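Local atomic coordinates of yersinopine synthase (Yersinia pestis, PDB entry 6C4M), a protein that catalyses the NADPH-dependent reductive condensation of pyruvate with a histidine-derived intermediate, the last step in making the metallophore yersinopine. Residues Y73-Q84 with Y202-K210; L273-Y284 with F381-V389. One frame throughout, in Å; residues are numbered along the deposited sequence.

In the fold
Contact 1 belongs to the nucleotide-binding half of the protein: it is a parallel pair of strands, 71-76 and 203-217, inside the large mixed sheet, and Thr206 and Ala204 approach the NADP+-binding residues Thr172 and Pro32. Contact 2 contains almost no regular structure; there the end of helix 267-274 and the chain after it lie against the loop leading to strand 390-391. Both are partly buried and share no elements, their centres being about 27 Å apart. A backbone ladder with a buried face (Leu74, Ala204, Thr206) and a more exposed one (Tyr73, Gln75, Arg203) holds contact 1, whereas contact 2 relies on scattered backbone bonds, two bridging waters, a lysine–serine bond and an aromatic pair whose Tyr284 touches His260.

Contact 1: Y73-Q84 with Y202-K210; sequences YLQGTGKAQATQ and YRAYTKAFK
The ring of Phe209 has CB of Gln84 at its edge, in plane and 3.9 Å from CZ, while CG2 of Thr206, from the same strand, sits over one face toward the rim. CB of Ala80 reaches the same ring obliquely, 3.7 Å from CE2, and OG1 of Thr83 comes in close by; that hydroxyl is hydrogen-bonded to His237, whose ring stacks on Phe209. At the other end Tyr73 and Tyr202 lie side by side, pointing the same way, with CD2 of Tyr73 at the edge of the Tyr202 ring, 4.0 Å from its CD1. In between, the Tyr205 ring takes CB of Thr77 in its plane, 4.0 Å from CD2.

The strands themselves form a parallel ladder, Tyr73 to Gly76 against Arg203 to Thr206. Tyr73 N bonds to Tyr202 O (2.9 Å) and Gln75 N to Ala204 O (3.1 Å); Ala204 N and Thr206 N answer to Tyr73 O and Gln75 O, the last bond being fairly straight at 162°. On the face opposite Tyr73, Leu74 has its CG anti to the backbone N (chi1 173°), which brings CD1 to 3.5 Å from Thr206 OG1.

That buried hydroxyl is bonded to Thr172 and to OE1 of Gln36, whose NE2 is hydrogen-bonded to Gln84 OE1. The strand pair is thus tied by polar side chains to helix 32-44 and to strand 170-173, which carries the NADP+-binding Thr172.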
loop_
_atom_site.group_PDB
_atom_site.type_symbol
_atom_site.label_atom_id
_atom_site.label_comp_id
_atom_site.label_asym_id
_atom_site.label_seq_id
_atom_site.Cartn_x
_atom_site.Cartn_y
_atom_site.Cartn_z
ATOM N N TYR A 73 -1.043 -4.227 -39.698
ATOM C CA TYR A 73 -0.784 -2.834 -39.343
ATOM C C TYR A 73 -0.405 -2.725 -37.875
ATOM O O TYR A 73 -0.987 -3.406 -37.023
ATOM C CB TYR A 73 -2.013 -1.964 -39.626
ATOM C CG TYR A 73 -2.358 -1.899 -41.097
ATOM C CD1 TYR A 73 -1.738 -0.981 -41.933
ATOM C CD2 TYR A 73 -3.287 -2.770 -41.655
ATOM C CE1 TYR A 73 -2.035 -0.922 -43.281
ATOM C CE2 TYR A 73 -3.598 -2.711 -43.005
ATOM C CZ TYR A 73 -2.965 -1.781 -43.811
ATOM O OH TYR A 73 -3.256 -1.716 -45.157
ATOM N N LEU A 74 0.571 -1.860 -37.589
ATOM C CA LEU A 74 1.098 -1.670 -36.246
ATOM C C LEU A 74 1.338 -0.188 -35.994
ATOM O O LEU A 74 1.765 0.550 -36.888
ATOM C CB LEU A 74 2.412 -2.430 -36.030
ATOM C CG LEU A 74 3.205 -2.207 -34.725
ATOM C CD1 LEU A 74 2.603 -2.906 -33.518
ATOM C CD2 LEU A 74 4.630 -2.688 -34.951
ATOM N N GLN A 75 1.090 0.232 -34.759
ATOM C CA GLN A 75 1.389 1.587 -34.320
ATOM C C GLN A 75 2.150 1.563 -33.006
ATOM O O GLN A 75 1.847 0.771 -32.108
ATOM C CB GLN A 75 0.117 2.426 -34.158
ATOM C CG GLN A 75 -0.632 2.643 -35.463
ATOM C CD GLN A 75 -1.630 3.777 -35.383
ATOM O OE1 GLN A 75 -1.756 4.576 -36.315
ATOM N NE2 GLN A 75 -2.345 3.860 -34.265
ATOM N N GLY A 76 3.145 2.429 -32.905
ATOM C CA GLY A 76 3.811 2.658 -31.651
ATOM C C GLY A 76 3.136 3.770 -30.866
ATOM O O GLY A 76 2.560 4.700 -31.424
ATOM N N THR A 77 3.246 3.671 -29.547
ATOM C CA THR A 77 2.406 4.429 -28.641
ATOM C C THR A 77 3.196 4.724 -27.374
ATOM O O THR A 77 4.048 3.931 -26.964
ATOM C CB THR A 77 1.128 3.623 -28.386
ATOM O OG1 THR A 77 0.095 4.120 -29.242
ATOM C CG2 THR A 77 0.690 3.663 -26.960
ATOM N N GLY A 78 2.912 5.874 -26.760
ATOM C CA GLY A 78 3.675 6.296 -25.590
ATOM C C GLY A 78 5.165 6.218 -25.847
ATOM O O GLY A 78 5.673 6.703 -26.872
ATOM N N LYS A 79 5.888 5.554 -24.941
ATOM C CA LYS A 79 7.339 5.482 -25.099
ATOM C C LYS A 79 7.748 4.625 -26.299
ATOM O O LYS A 79 8.752 4.919 -26.962
ATOM C CB LYS A 79 7.982 4.961 -23.814
ATOM C CG LYS A 79 7.409 3.670 -23.288
ATOM C CD LYS A 79 7.834 3.478 -21.828
ATOM C CE LYS A 79 9.290 3.921 -21.614
ATOM N NZ LYS A 79 9.770 3.744 -20.210
ATOM N N ALA A 80 6.990 3.566 -26.603
ATOM C CA ALA A 80 7.338 2.727 -27.748
ATOM C C ALA A 80 7.433 3.528 -29.044
ATOM O O ALA A 80 8.096 3.083 -29.994
ATOM C CB ALA A 80 6.322 1.593 -27.896
ATOM N N GLN A 81 6.795 4.704 -29.098
ATOM C CA GLN A 81 6.812 5.530 -30.302
ATOM C C GLN A 81 8.217 5.993 -30.649
ATOM O O GLN A 81 8.453 6.432 -31.778
ATOM C CB GLN A 81 5.897 6.743 -30.112
ATOM C CG GLN A 81 5.254 7.276 -31.386
ATOM C CD GLN A 81 4.086 8.221 -31.101
ATOM O OE1 GLN A 81 3.831 8.605 -29.948
ATOM N NE2 GLN A 81 3.364 8.590 -32.156
ATOM N N ALA A 82 9.154 5.910 -29.702
ATOM C CA ALA A 82 10.526 6.315 -29.985
ATOM C C ALA A 82 11.155 5.429 -31.059
ATOM O O ALA A 82 11.906 5.920 -31.912
ATOM C CB ALA A 82 11.353 6.287 -28.695
ATOM N N THR A 83 10.849 4.124 -31.049
ATOM C CA THR A 83 11.432 3.179 -32.000
ATOM C C THR A 83 10.391 2.399 -32.805
ATOM O O THR A 83 10.763 1.461 -33.529
ATOM C CB THR A 83 12.343 2.183 -31.276
ATOM O OG1 THR A 83 11.578 1.401 -30.344
ATOM C CG2 THR A 83 13.439 2.899 -30.546
ATOM N N GLN A 84 9.108 2.756 -32.710
ATOM C CA GLN A 84 8.046 2.092 -33.467
ATOM C C GLN A 84 7.030 3.138 -33.909
ATOM O O GLN A 84 6.322 3.711 -33.076
ATOM C CB GLN A 84 7.362 1.006 -32.629
ATOM C CG GLN A 84 6.393 0.157 -33.420
ATOM C CD GLN A 84 7.062 -0.537 -34.593
ATOM O OE1 GLN A 84 7.953 -1.369 -34.411
ATOM N NE2 GLN A 84 6.668 -0.163 -35.804
ATOM N N TYR A 202 -6.153 -7.493 -37.568
ATOM C CA TYR A 202 -4.989 -7.186 -38.386
ATOM C C TYR A 202 -4.346 -5.847 -38.011
ATOM O O TYR A 202 -3.498 -5.351 -38.757
ATOM C CB TYR A 202 -5.397 -7.180 -39.855
ATOM C CG TYR A 202 -6.593 -6.300 -40.114
ATOM C CD1 TYR A 202 -6.439 -4.951 -40.410
ATOM C CD2 TYR A 202 -7.882 -6.811 -40.031
ATOM C CE1 TYR A 202 -7.545 -4.138 -40.631
ATOM C CE2 TYR A 202 -8.988 -6.010 -40.247
ATOM C CZ TYR A 202 -8.816 -4.679 -40.542
ATOM O OH TYR A 202 -9.922 -3.906 -40.763
ATOM N N ARG A 203 -4.737 -5.261 -36.881
ATOM C CA ARG A 203 -4.221 -3.986 -36.392
ATOM C C ARG A 203 -3.825 -4.137 -34.935
ATOM O O ARG A 203 -4.624 -4.607 -34.124
ATOM C CB ARG A 203 -5.258 -2.867 -36.488
ATOM C CG ARG A 203 -5.612 -2.408 -37.871
ATOM C CD ARG A 203 -6.622 -1.265 -37.810
ATOM N NE ARG A 203 -7.153 -0.956 -39.133
ATOM C CZ ARG A 203 -8.279 -0.281 -39.362
ATOM N NH1 ARG A 203 -9.018 0.171 -38.345
ATOM N NH2 ARG A 203 -8.666 -0.062 -40.620
ATOM N N ALA A 204 -2.616 -3.708 -34.591
ATOM C CA ALA A 204 -2.153 -3.781 -33.217
ATOM C C ALA A 204 -1.439 -2.492 -32.869
ATOM O O ALA A 204 -1.139 -1.664 -33.732
ATOM C CB ALA A 204 -1.227 -4.973 -32.983
ATOM N N TYR A 205 -1.170 -2.324 -31.582
ATOM C CA TYR A 205 -0.399 -1.177 -31.147
ATOM C C TYR A 205 0.466 -1.603 -29.977
ATOM O O TYR A 205 0.070 -2.428 -29.153
ATOM C CB TYR A 205 -1.300 0.014 -30.774
ATOM C CG TYR A 205 -1.956 -0.091 -29.431
ATOM C CD1 TYR A 205 -3.021 -0.952 -29.230
ATOM C CD2 TYR A 205 -1.523 0.686 -28.357
ATOM C CE1 TYR A 205 -3.644 -1.049 -27.979
ATOM C CE2 TYR A 205 -2.145 0.599 -27.106
ATOM C CZ TYR A 205 -3.197 -0.267 -26.930
ATOM O OH TYR A 205 -3.801 -0.373 -25.700
ATOM N N THR A 206 1.678 -1.085 -29.957
ATOM C CA THR A 206 2.645 -1.432 -28.934
ATOM C C THR A 206 2.894 -0.194 -28.094
ATOM O O THR A 206 3.291 0.849 -28.625
ATOM C CB THR A 206 3.936 -1.945 -29.562
ATOM O OG1 THR A 206 3.667 -3.186 -30.235
ATOM C CG2 THR A 206 5.001 -2.151 -28.490
ATOM N N LYS A 207 2.656 -0.333 -26.791
ATOM C CA LYS A 207 2.759 0.735 -25.800
ATOM C C LYS A 207 4.146 0.856 -25.197
ATOM O O LYS A 207 4.503 1.933 -24.704
ATOM C CB LYS A 207 1.771 0.479 -24.650
ATOM C CG LYS A 207 0.305 0.571 -25.024
ATOM C CD LYS A 207 -0.610 -0.349 -24.164
ATOM C CE LYS A 207 -0.372 -0.188 -22.666
ATOM N NZ LYS A 207 -1.331 -1.016 -21.864
ATOM N N ALA A 208 4.933 -0.217 -25.216
ATOM C CA ALA A 208 6.195 -0.233 -24.491
ATOM C C ALA A 208 7.018 -1.437 -24.932
ATOM O O ALA A 208 6.463 -2.466 -25.343
ATOM C CB ALA A 208 5.942 -0.261 -22.977
ATOM N N PHE A 209 8.340 -1.294 -24.848
ATOM C CA PHE A 209 9.264 -2.399 -25.063
ATOM C C PHE A 209 9.953 -2.748 -23.746
ATOM O O PHE A 209 10.178 -1.880 -22.899
ATOM C CB PHE A 209 10.302 -2.046 -26.142
ATOM C CG PHE A 209 9.703 -1.899 -27.521
ATOM C CD1 PHE A 209 9.288 -3.010 -28.230
ATOM C CD2 PHE A 209 9.527 -0.651 -28.084
ATOM C CE1 PHE A 209 8.725 -2.875 -29.482
ATOM C CE2 PHE A 209 8.965 -0.504 -29.324
ATOM C CZ PHE A 209 8.564 -1.616 -30.036
ATOM N N LYS A 210 10.275 -4.031 -23.573
ATOM C CA LYS A 210 11.013 -4.462 -22.394
ATOM C C LYS A 210 12.451 -3.949 -22.463
ATOM O O LYS A 210 12.964 -3.644 -23.537
ATOM C CB LYS A 210 11.017 -5.989 -22.275
ATOM C CG LYS A 210 9.631 -6.664 -22.128
ATOM C CD LYS A 210 8.973 -6.452 -20.812
ATOM C CE LYS A 210 7.615 -7.170 -20.810
ATOM N NZ LYS A 210 6.752 -6.767 -19.624
#

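Contact 2: L273-Y284 with F381-V389; sequences LFYPEQRSQYLY and FSAVKVATV
Residues 281-283 run antiparallel to 384-386 at a single backbone bridge between Tyr282 and Lys385, flanked by Val386 N to Gln281 O (2.8 Å, almost straight at 176°) and Leu283 N to Val384 O; separately, Val389 N bonds to Leu273 O (2.9 Å) at the end of the helix. Two waters extend the join: one links Gln281 N to Val386 O, and the other accepts from Tyr284 N while donating to Phe381 O and Val384 O.

Tyr284 is held on three sides. The edge of Phe381 enters one face in a T-shaped stack, centroids 4.8 Å apart and planes at 79°, so that CD1 stands over the ring centre; Leu283 CG covers the opposite face toward the rim, and Val384 CB lies in plane at the edge, 4.0 Å from CD2. Val386 turns its CG2 to 3.9 Å from Gln281 CB and also packs it on Leu283 CB. Beside the bridge, the Lys385 chain passes obliquely by the Tyr282 ring, CG 3.5 Å from CE2, then bends at its second and third torsions (chi3 -74°), which carries NZ to Ser280 OG for a short hydrogen bond of 2.6 Å. Near the helix end Val389 forks: CG1 meets Phe274 CD1 at 3.7 Å, and CG2 packs against Pro276 CD. Helix 425-445 covers Phe274 from beyond.

Tyr284 also touches His260, inferred to be the catalytic proton donor/acceptor. The clamp of Phe381, Leu283 and Val384 probably restricts the ring of Tyr284 where it lies against that histidine, and a shared water satisfies its backbone N.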
loop_
_atom_site.group_PDB
_atom_site.type_symbol
_atom_site.label_atom_id
_atom_site.label_comp_id
_atom_site.label_asym_id
_atom_site.label_seq_id
_atom_site.Cartn_x
_atom_site.Cartn_y
_atom_site.Cartn_z
ATOM N N LEU A 273 -13.293 -15.091 -9.779
ATOM C CA LEU A 273 -13.208 -15.798 -11.048
ATOM C C LEU A 273 -14.420 -16.695 -11.250
ATOM O O LEU A 273 -15.006 -16.735 -12.339
ATOM C CB LEU A 273 -11.923 -16.615 -11.065
ATOM C CG LEU A 273 -11.841 -17.768 -12.053
ATOM C CD1 LEU A 273 -11.788 -17.181 -13.461
ATOM C CD2 LEU A 273 -10.614 -18.586 -11.744
ATOM N N PHE A 274 -14.806 -17.421 -10.208
ATOM C CA PHE A 274 -15.821 -18.458 -10.335
ATOM C C PHE A 274 -17.231 -18.004 -9.969
ATOM O O PHE A 274 -18.176 -18.781 -10.178
ATOM C CB PHE A 274 -15.446 -19.664 -9.477
ATOM C CG PHE A 274 -14.346 -20.507 -10.053
ATOM C CD1 PHE A 274 -14.498 -21.151 -11.293
ATOM C CD2 PHE A 274 -13.171 -20.683 -9.358
ATOM C CE1 PHE A 274 -13.470 -21.946 -11.826
ATOM C CE2 PHE A 274 -12.149 -21.462 -9.870
ATOM C CZ PHE A 274 -12.301 -22.113 -11.118
ATOM N N TYR A 275 -17.397 -16.792 -9.417
ATOM C CA TYR A 275 -18.701 -16.185 -9.130
ATOM C C TYR A 275 -18.798 -14.913 -9.963
ATOM O O TYR A 275 -18.618 -13.798 -9.448
ATOM C CB TYR A 275 -18.854 -15.880 -7.641
ATOM C CG TYR A 275 -19.027 -17.109 -6.794
ATOM C CD1 TYR A 275 -17.926 -17.798 -6.313
ATOM C CD2 TYR A 275 -20.312 -17.609 -6.498
ATOM C CE1 TYR A 275 -18.090 -18.948 -5.524
ATOM C CE2 TYR A 275 -20.472 -18.760 -5.743
ATOM C CZ TYR A 275 -19.366 -19.412 -5.246
ATOM O OH TYR A 275 -19.504 -20.544 -4.488
ATOM N N PRO A 276 -19.082 -15.037 -11.259
ATOM C CA PRO A 276 -18.913 -13.895 -12.169
ATOM C C PRO A 276 -19.774 -12.711 -11.844
ATOM O O PRO A 276 -19.576 -11.652 -12.450
ATOM C CB PRO A 276 -19.295 -14.474 -13.533
ATOM C CG PRO A 276 -20.165 -15.617 -13.227
ATOM C CD PRO A 276 -19.625 -16.206 -11.950
ATOM N N GLU A 277 -20.728 -12.848 -10.932
ATOM C CA GLU A 277 -21.641 -11.761 -10.637
ATOM C C GLU A 277 -21.121 -10.818 -9.563
ATOM O O GLU A 277 -21.677 -9.729 -9.405
ATOM C CB GLU A 277 -23.006 -12.329 -10.219
ATOM C CG GLU A 277 -24.168 -11.699 -10.953
ATOM C CD GLU A 277 -23.965 -11.671 -12.459
ATOM O OE1 GLU A 277 -23.719 -12.745 -13.051
ATOM O OE2 GLU A 277 -24.022 -10.567 -13.048
ATOM N N GLN A 278 -20.074 -11.192 -8.838
ATOM C CA GLN A 278 -19.483 -10.276 -7.871
ATOM C C GLN A 278 -18.956 -9.018 -8.544
ATOM O O GLN A 278 -18.604 -9.002 -9.724
ATOM C CB GLN A 278 -18.309 -10.903 -7.141
ATOM C CG GLN A 278 -18.663 -12.032 -6.244
ATOM C CD GLN A 278 -17.486 -12.463 -5.394
ATOM O OE1 GLN A 278 -17.644 -13.325 -4.529
ATOM N NE2 GLN A 278 -16.296 -11.864 -5.621
ATOM N N ARG A 279 -18.855 -7.959 -7.748
ATOM C CA ARG A 279 -18.150 -6.774 -8.199
ATOM C C ARG A 279 -16.705 -7.145 -8.514
ATOM O O ARG A 279 -16.088 -7.974 -7.836
ATOM C CB ARG A 279 -18.231 -5.669 -7.140
ATOM C CG ARG A 279 -19.683 -5.292 -6.773
ATOM C CD ARG A 279 -19.960 -3.787 -6.862
ATOM N NE ARG A 279 -20.190 -3.353 -8.242
ATOM C CZ ARG A 279 -20.160 -2.083 -8.649
ATOM N NH1 ARG A 279 -19.902 -1.106 -7.785
ATOM N NH2 ARG A 279 -20.377 -1.787 -9.926
ATOM N N SER A 280 -16.188 -6.562 -9.584
ATOM C CA SER A 280 -14.892 -6.963 -10.104
ATOM C C SER A 280 -13.775 -6.766 -9.082
ATOM O O SER A 280 -13.771 -5.804 -8.316
ATOM C CB SER A 280 -14.597 -6.166 -11.371
ATOM O OG SER A 280 -15.705 -6.212 -12.258
ATOM N N GLN A 281 -12.840 -7.714 -9.063
ATOM C CA GLN A 281 -11.554 -7.614 -8.383
ATOM C C GLN A 281 -10.469 -7.145 -9.359
ATOM O O GLN A 281 -10.596 -7.282 -10.583
ATOM C CB GLN A 281 -11.136 -8.975 -7.808
ATOM C CG GLN A 281 -11.922 -9.474 -6.625
ATOM C CD GLN A 281 -11.456 -8.845 -5.350
ATOM O OE1 GLN A 281 -10.430 -9.231 -4.779
ATOM N NE2 GLN A 281 -12.183 -7.844 -4.909
ATOM N N TYR A 282 -9.376 -6.626 -8.793
ATOM C CA TYR A 282 -8.212 -6.169 -9.552
ATOM C C TYR A 282 -6.975 -6.938 -9.115
ATOM O O TYR A 282 -6.680 -7.024 -7.919
ATOM C CB TYR A 282 -8.010 -4.664 -9.363
ATOM C CG TYR A 282 -9.087 -3.882 -10.070
ATOM C CD1 TYR A 282 -10.325 -3.666 -9.473
ATOM C CD2 TYR A 282 -8.885 -3.414 -11.356
ATOM C CE1 TYR A 282 -11.315 -2.974 -10.128
ATOM C CE2 TYR A 282 -9.868 -2.727 -12.020
ATOM C CZ TYR A 282 -11.078 -2.507 -11.403
ATOM O OH TYR A 282 -12.058 -1.819 -12.072
ATOM N N LEU A 283 -6.235 -7.460 -10.089
ATOM C CA LEU A 283 -5.231 -8.476 -9.802
ATOM C C LEU A 283 -4.120 -7.974 -8.893
ATOM O O LEU A 283 -3.567 -8.762 -8.117
ATOM C CB LEU A 283 -4.641 -8.996 -11.106
ATOM C CG LEU A 283 -3.701 -10.193 -10.985
ATOM C CD1 LEU A 283 -4.415 -11.425 -10.453
ATOM C CD2 LEU A 283 -3.057 -10.470 -12.350
ATOM N N TYR A 284 -3.762 -6.690 -8.974
ATOM C CA TYR A 284 -2.599 -6.183 -8.253
ATOM C C TYR A 284 -2.975 -5.307 -7.053
ATOM O O TYR A 284 -2.086 -4.862 -6.322
ATOM C CB TYR A 284 -1.645 -5.440 -9.237
ATOM C CG TYR A 284 -0.991 -6.368 -10.284
ATOM C CD1 TYR A 284 0.144 -7.107 -9.972
ATOM C CD2 TYR A 284 -1.535 -6.524 -11.570
ATOM C CE1 TYR A 284 0.718 -7.971 -10.896
ATOM C CE2 TYR A 284 -0.964 -7.374 -12.495
ATOM C CZ TYR A 284 0.159 -8.102 -12.158
ATOM O OH TYR A 284 0.732 -8.965 -13.077
ATOM N N PHE A 381 -0.605 -1.124 -13.388
ATOM C CA PHE A 381 -1.020 -2.321 -12.667
ATOM C C PHE A 381 -2.412 -2.176 -12.072
ATOM O O PHE A 381 -3.168 -3.151 -12.019
ATOM C CB PHE A 381 -0.009 -2.638 -11.572
ATOM C CG PHE A 381 1.294 -3.151 -12.097
ATOM C CD1 PHE A 381 1.471 -4.504 -12.323
ATOM C CD2 PHE A 381 2.341 -2.282 -12.382
ATOM C CE1 PHE A 381 2.675 -4.993 -12.828
ATOM C CE2 PHE A 381 3.556 -2.772 -12.898
ATOM C CZ PHE A 381 3.718 -4.121 -13.111
ATOM N N SER A 382 -2.775 -0.981 -11.627
ATOM C CA SER A 382 -4.044 -0.808 -10.933
ATOM C C SER A 382 -5.235 -0.998 -11.849
ATOM O O SER A 382 -6.364 -1.088 -11.356
ATOM C CB SER A 382 -4.111 0.586 -10.300
ATOM O OG SER A 382 -4.063 1.583 -11.303
ATOM N N ALA A 383 -5.013 -1.063 -13.149
ATOM C CA ALA A 383 -6.089 -1.207 -14.114
ATOM C C ALA A 383 -6.357 -2.655 -14.510
ATOM O O ALA A 383 -7.364 -2.910 -15.175
ATOM C CB ALA A 383 -5.765 -0.395 -15.373
ATOM N N VAL A 384 -5.479 -3.591 -14.145
ATOM C CA VAL A 384 -5.622 -5.000 -14.512
ATOM C C VAL A 384 -6.751 -5.616 -13.679
ATOM O O VAL A 384 -6.617 -5.801 -12.462
ATOM C CB VAL A 384 -4.309 -5.766 -14.322
ATOM C CG1 VAL A 384 -4.473 -7.224 -14.751
ATOM C CG2 VAL A 384 -3.183 -5.127 -15.129
ATOM N N LYS A 385 -7.867 -5.916 -14.344
ATOM C CA LYS A 385 -9.016 -6.594 -13.760
ATOM C C LYS A 385 -8.813 -8.100 -13.685
ATOM O O LYS A 385 -8.177 -8.714 -14.548
ATOM C CB LYS A 385 -10.278 -6.356 -14.593
ATOM C CG LYS A 385 -10.826 -4.959 -14.567
ATOM C CD LYS A 385 -12.273 -4.944 -14.095
ATOM C CE LYS A 385 -13.246 -5.475 -15.146
ATOM N NZ LYS A 385 -14.580 -5.870 -14.551
ATOM N N VAL A 386 -9.443 -8.714 -12.688
ATOM C CA VAL A 386 -9.529 -10.169 -12.641
ATOM C C VAL A 386 -10.639 -10.619 -13.572
ATOM O O VAL A 386 -11.806 -10.285 -13.361
ATOM C CB VAL A 386 -9.770 -10.667 -11.215
ATOM C CG1 VAL A 386 -10.101 -12.204 -11.224
ATOM C CG2 VAL A 386 -8.554 -10.352 -10.382
ATOM N N ALA A 387 -10.278 -11.379 -14.609
ATOM C CA ALA A 387 -11.260 -11.906 -15.538
ATOM C C ALA A 387 -11.999 -13.078 -14.897
ATOM O O ALA A 387 -11.448 -13.802 -14.064
ATOM C CB ALA A 387 -10.574 -12.345 -16.844
ATOM N N THR A 388 -13.249 -13.267 -15.302
ATOM C CA THR A 388 -14.107 -14.310 -14.753
ATOM C C THR A 388 -14.331 -15.430 -15.762
ATOM O O THR A 388 -14.087 -15.286 -16.966
ATOM C CB THR A 388 -15.474 -13.738 -14.335
ATOM O OG1 THR A 388 -16.235 -13.374 -15.498
ATOM C CG2 THR A 388 -15.322 -12.514 -13.448
ATOM N N VAL A 389 -14.848 -16.549 -15.256
ATOM C CA VAL A 389 -15.357 -17.594 -16.137
ATOM C C VAL A 389 -16.373 -16.976 -17.082
ATOM O O VAL A 389 -17.040 -15.992 -16.737
ATOM C CB VAL A 389 -15.993 -18.756 -15.362
ATOM C CG1 VAL A 389 -14.941 -19.519 -14.594
ATOM C CG2 VAL A 389 -17.119 -18.241 -14.429
HETATM O O HOH W 1 -13.294 -9.511 -11.110
HETATM O O HOH W 2 -4.917 -4.841 -10.691
#